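Local structure of actin-related protein 8 (Homo sapiens, 4FO0) at residues Gln335-His338 and Pro342-Leu345; Lys499-Ile504 and Asn526-Ser531. The protein binds ATP with low basal ATPase activity, does not polymerise, and serves as a proposed core subunit of the INO80 chromatin-remodelling complex. One frame throughout, in Å; residues are numbered along the deposited sequence.

Contact 1 of 2, residues Gln335-His338 and Pro342-Leu345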
loop_
_atom_site.group_PDB
_atom_site.type_symbol
_atom_site.label_atom_id
_atom_site.label_comp_id
_atom_site.label_asym_id
_atom_site.label_seq_id
_atom_site.Cartn_x
_atom_site.Cartn_y
_atom_site.Cartn_z
ATOM N N GLN A 335 8.350 -2.140 22.340
ATOM C CA GLN A 335 7.253 -2.493 23.241
ATOM C C GLN A 335 6.267 -3.482 22.631
ATOM O O GLN A 335 6.109 -3.556 21.416
ATOM C CB GLN A 335 6.482 -1.239 23.637
ATOM C CG GLN A 335 7.294 -0.224 24.408
ATOM C CD GLN A 335 6.430 0.892 24.965
ATOM O OE1 GLN A 335 5.200 0.842 24.886
ATOM N NE2 GLN A 335 7.069 1.905 25.532
ATOM N N ILE A 336 5.593 -4.243 23.480
ATOM C CA ILE A 336 4.378 -4.910 23.047
ATOM C C ILE A 336 3.269 -4.557 24.029
ATOM O O ILE A 336 3.424 -4.720 25.225
ATOM C CB ILE A 336 4.517 -6.427 22.971
ATOM C CG1 ILE A 336 5.755 -6.827 22.155
ATOM C CG2 ILE A 336 3.252 -7.010 22.355
ATOM C CD1 ILE A 336 5.871 -8.349 21.913
ATOM N N ARG A 337 2.162 -4.044 23.511
ATOM C CA ARG A 337 1.003 -3.718 24.324
ATOM C C ARG A 337 -0.233 -4.384 23.734
ATOM O O ARG A 337 -1.154 -3.718 23.261
ATOM C CB ARG A 337 0.810 -2.205 24.390
ATOM C CG ARG A 337 1.998 -1.479 24.985
ATOM C CD ARG A 337 1.705 0.000 25.177
ATOM N NE ARG A 337 2.618 0.620 26.135
ATOM C CZ ARG A 337 2.353 0.769 27.433
ATOM N NH1 ARG A 337 1.200 0.346 27.928
ATOM N NH2 ARG A 337 3.239 1.344 28.240
ATOM N N HIS A 338 -0.256 -5.709 23.767
ATOM C CA HIS A 338 -1.401 -6.432 23.252
ATOM C C HIS A 338 -2.484 -6.599 24.285
ATOM O O HIS A 338 -2.218 -6.616 25.484
ATOM C CB HIS A 338 -0.967 -7.789 22.730
ATOM C CG HIS A 338 -0.146 -7.698 21.487
ATOM N ND1 HIS A 338 0.463 -8.793 20.910
ATOM C CD2 HIS A 338 0.163 -6.635 20.706
ATOM C CE1 HIS A 338 1.117 -8.405 19.829
ATOM N NE2 HIS A 338 0.955 -7.100 19.686
ATOM N N PRO A 342 0.540 -7.911 29.493
ATOM C CA PRO A 342 1.115 -6.731 30.152
ATOM C C PRO A 342 1.741 -5.789 29.143
ATOM O O PRO A 342 1.928 -6.198 28.004
ATOM C CB PRO A 342 2.184 -7.322 31.063
ATOM C CG PRO A 342 2.436 -8.715 30.530
ATOM C CD PRO A 342 1.222 -9.168 29.851
ATOM N N ALA A 343 2.032 -4.552 29.533
ATOM C CA ALA A 343 2.849 -3.678 28.681
ATOM C C ALA A 343 4.287 -4.142 28.813
ATOM O O ALA A 343 4.889 -3.992 29.882
ATOM C CB ALA A 343 2.725 -2.207 29.091
ATOM N N LEU A 344 4.817 -4.714 27.732
ATOM C CA LEU A 344 6.158 -5.303 27.714
ATOM C C LEU A 344 7.188 -4.458 26.981
ATOM O O LEU A 344 6.896 -3.824 25.961
ATOM C CB LEU A 344 6.108 -6.674 27.068
ATOM C CG LEU A 344 5.304 -7.710 27.836
ATOM C CD1 LEU A 344 5.061 -8.913 26.948
ATOM C CD2 LEU A 344 6.063 -8.126 29.083
ATOM N N LEU A 345 8.403 -4.460 27.509
ATOM C CA LEU A 345 9.521 -3.792 26.858
ATOM C C LEU A 345 10.660 -4.777 26.624
ATOM O O LEU A 345 11.129 -5.416 27.560
ATOM C CB LEU A 345 10.027 -2.643 27.708
ATOM C CG LEU A 345 11.243 -1.968 27.099
ATOM C CD1 LEU A 345 10.800 -1.141 25.911
ATOM C CD2 LEU A 345 11.939 -1.119 28.132
HETATM O O HOH W 1 1.533 -7.136 25.500
#
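The closing end of a beta hairpin joins Gln335-His338 to Pro342-Leu345, and its register is read from two antiparallel pairs. Ile336 and Leu344 form the hydrogen-bonded pair: Ile336 N donates a hydrogen bond to Leu344 O at 2.8 Å, and Leu344 N donates one to Ile336 O at 2.9 Å, the latter nearly straight at 174°. Gln335 and Leu345 follow as the non-hydrogen-bonded pair, where Gln335 CA comes 3.0 Å from Leu344 O in a CA-H...O contact. Leu344 O thus receives both a backbone N-H and a CA-H from the opposing strand. Toward the turn, one water continues the link, accepting from His338 N and donating to Pro342 O.

The side chains separate onto two faces. On one, Ile336 CB and Leu344 CB lie 4.4 Å apart. On the other, Gln335 CG meets Leu345 CD1 at 3.9 Å. With CG beside the backbone N (chi1 -60°) and an extended chain as far as NE, the side chain of Arg337 rises from the sheet and leans across, so that its guanidinium lies over Ala343. The methyl CB of Ala343 sits under one face of that group, displaced toward the rim and 3.2 Å from Arg337 NH1. At the guanidinium edge, in plane, Gln335 OE1 accepts from Arg337 NE at 2.9 Å. Together with the NH1 bond to Ser121 O, this probably limits rotation of the group.

Strand 343-350 is the middle of a three-stranded antiparallel sheet, so Ala343 and Leu345 also bond through their backbones to strand 115-118. Ile336 packs on Leu311 of helix 306-319, and His338 touches Met307 and Asp308 of the same helix.

Contact 2 of 2, residues Lys499-Ile504 and Asn526-Ser531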
loop_
_atom_site.group_PDB
_atom_site.type_symbol
_atom_site.label_atom_id
_atom_site.label_comp_id
_atom_site.label_asym_id
_atom_site.label_seq_id
_atom_site.Cartn_x
_atom_site.Cartn_y
_atom_site.Cartn_z
ATOM N N LYS A 499 12.326 12.971 -20.206
ATOM C CA LYS A 499 11.486 13.512 -19.145
ATOM C C LYS A 499 11.288 12.525 -18.000
ATOM O O LYS A 499 11.346 12.908 -16.836
ATOM C CB LYS A 499 10.143 13.975 -19.709
ATOM C CG LYS A 499 10.276 15.148 -20.680
ATOM C CD LYS A 499 8.960 15.885 -20.901
ATOM C CE LYS A 499 7.978 15.073 -21.738
ATOM N NZ LYS A 499 6.624 15.709 -21.761
ATOM N N MET A 500 11.079 11.255 -18.341
ATOM C CA MET A 500 10.856 10.202 -17.352
ATOM C C MET A 500 12.079 9.881 -16.495
ATOM O O MET A 500 11.966 9.814 -15.270
ATOM C CB MET A 500 10.349 8.924 -18.022
ATOM C CG MET A 500 9.048 9.103 -18.807
ATOM S SD MET A 500 7.799 10.021 -17.886
ATOM C CE MET A 500 6.516 10.252 -19.105
ATOM N N TYR A 501 13.238 9.669 -17.123
ATOM C CA TYR A 501 14.460 9.404 -16.358
ATOM C C TYR A 501 14.734 10.571 -15.437
ATOM O O TYR A 501 15.171 10.381 -14.307
ATOM C CB TYR A 501 15.691 9.196 -17.247
ATOM C CG TYR A 501 15.696 7.934 -18.069
ATOM C CD1 TYR A 501 15.892 6.693 -17.484
ATOM C CD2 TYR A 501 15.525 7.987 -19.446
ATOM C CE1 TYR A 501 15.896 5.525 -18.251
ATOM C CE2 TYR A 501 15.528 6.836 -20.219
ATOM C CZ TYR A 501 15.715 5.607 -19.618
ATOM O OH TYR A 501 15.713 4.470 -20.399
ATOM N N SER A 502 14.375 11.743 -15.876
ATOM C CA SER A 502 14.739 12.929 -15.180
ATOM C C SER A 502 13.849 13.152 -13.978
ATOM O O SER A 502 14.158 13.912 -13.104
ATOM C CB SER A 502 14.688 14.086 -16.160
ATOM O OG SER A 502 13.847 15.109 -15.712
ATOM N N SER A 503 12.730 12.470 -13.947
ATOM C CA SER A 503 11.755 12.627 -12.874
ATOM C C SER A 503 11.060 11.326 -12.492
ATOM O O SER A 503 10.165 10.853 -13.197
ATOM C CB SER A 503 10.706 13.666 -13.276
ATOM O OG SER A 503 9.723 13.816 -12.269
ATOM N N ILE A 504 11.466 10.760 -11.364
ATOM C CA ILE A 504 10.800 9.574 -10.823
ATOM C C ILE A 504 10.140 9.871 -9.474
ATOM O O ILE A 504 10.807 10.139 -8.468
ATOM C CB ILE A 504 11.768 8.403 -10.691
ATOM C CG1 ILE A 504 12.373 8.088 -12.061
ATOM C CG2 ILE A 504 11.054 7.196 -10.140
ATOM C CD1 ILE A 504 13.833 7.661 -12.008
ATOM N N ASN A 526 23.275 4.197 -11.982
ATOM C CA ASN A 526 24.154 3.106 -12.390
ATOM C C ASN A 526 23.508 2.129 -13.357
ATOM O O ASN A 526 24.173 1.621 -14.259
ATOM C CB ASN A 526 24.686 2.351 -11.171
ATOM C CG ASN A 526 25.397 3.265 -10.189
ATOM O OD1 ASN A 526 25.948 4.310 -10.567
ATOM N ND2 ASN A 526 25.384 2.881 -8.915
ATOM N N LYS A 527 22.216 1.874 -13.166
ATOM C CA LYS A 527 21.494 0.856 -13.930
ATOM C C LYS A 527 20.930 1.376 -15.252
ATOM O O LYS A 527 20.729 0.604 -16.183
ATOM C CB LYS A 527 20.343 0.275 -13.101
ATOM C CG LYS A 527 20.628 -1.046 -12.416
ATOM C CD LYS A 527 21.643 -0.887 -11.316
ATOM C CE LYS A 527 21.890 -2.206 -10.604
ATOM N NZ LYS A 527 22.763 -1.997 -9.410
ATOM N N MET A 528 20.654 2.673 -15.333
ATOM C CA MET A 528 20.013 3.217 -16.528
ATOM C C MET A 528 20.954 3.158 -17.715
ATOM O O MET A 528 22.160 2.993 -17.530
ATOM C CB MET A 528 19.550 4.655 -16.309
ATOM C CG MET A 528 20.678 5.636 -16.083
ATOM S SD MET A 528 20.052 7.316 -15.881
ATOM C CE MET A 528 19.238 7.491 -17.466
ATOM N N PRO A 529 20.401 3.297 -18.936
ATOM C CA PRO A 529 21.151 3.314 -20.198
ATOM C C PRO A 529 22.102 4.502 -20.226
ATOM O O PRO A 529 21.646 5.642 -20.072
ATOM C CB PRO A 529 20.062 3.501 -21.258
ATOM C CG PRO A 529 18.789 3.136 -20.589
ATOM C CD PRO A 529 18.963 3.522 -19.155
ATOM N N PRO A 530 23.405 4.242 -20.436
ATOM C CA PRO A 530 24.463 5.234 -20.219
ATOM C C PRO A 530 24.359 6.363 -21.228
ATOM O O PRO A 530 24.754 7.494 -20.933
ATOM C CB PRO A 530 25.752 4.434 -20.439
ATOM C CG PRO A 530 25.325 2.986 -20.576
ATOM C CD PRO A 530 23.927 3.027 -21.075
ATOM N N SER A 531 23.818 6.048 -22.404
ATOM C CA SER A 531 23.552 7.054 -23.422
ATOM C C SER A 531 22.651 8.173 -22.884
ATOM O O SER A 531 22.930 9.355 -23.091
ATOM C CB SER A 531 22.921 6.405 -24.654
ATOM O OG SER A 531 21.547 6.738 -24.747
#
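Tyr501 presents one face of its ring to the terminal methyl of Met528, while its hydroxyl end reaches the ring of Pro529. The methyl carbon, Met528 CE, stands 3.9 Å from the centroid of the Tyr501 ring and 29° off the ring normal, which places it over the face as a CH-pi contact. It is displaced toward the CB side of the ring: Tyr501 CD1 is its closest atom, at 3.4 Å. Met528 SD lies farther out, 5.3 Å from the centroid and 41° off the normal, an oblique Met-aromatic contact in which the methyl leads and the sulfur follows. A bend at the last torsion of Met528 (chi3 -60°) turns CE out of the line of the extended CA-CB-CG-SD chain and onto the tyrosine.

Pro529 approaches the same ring obliquely. Its CD is 3.8 Å from Tyr501 CE1, and its CG is 3.4 Å from Tyr501 OH. The two residues therefore share the length of the tyrosine, methionine near its root and proline near its hydroxyl. With Tyr501 cut back to an alanine here, the Met528 methyl would probably lose its aromatic face and a gap would open beside Pro529.

Phe532 and Ile536 add to the surroundings of Tyr501, and Ile488 of helix 480-489 also touches it. No hydrogen bond joins the two segments. This is apolar packing between helix 494-502, which leads into an inner strand of the six-stranded actin-fold sheet, between 247-253 and 540-542, and the Met528-Pro529 junction between helices 516-527 and 530-535.

Contacts 1 and 2 lie on opposite sides of the chain's centre, their own centres about 46 Å apart and their nearest atoms about 33 Å, so neither touches the other. They share no helix or strand. Contact 1 is partly buried and local: three residues separate its segments, backbone hydrogen bonds and a water join the two sides of a hairpin in a three-stranded sheet, and the arginine-glutamine bond lies within one segment. Contact 2 is buried, spans 21 intervening residues, and rests on side chains alone, an aromatic ring against methionine and proline. The difference follows place: paired strands satisfy their backbones across the contact, whereas a helix and an interhelical junction meet through apolar side chains.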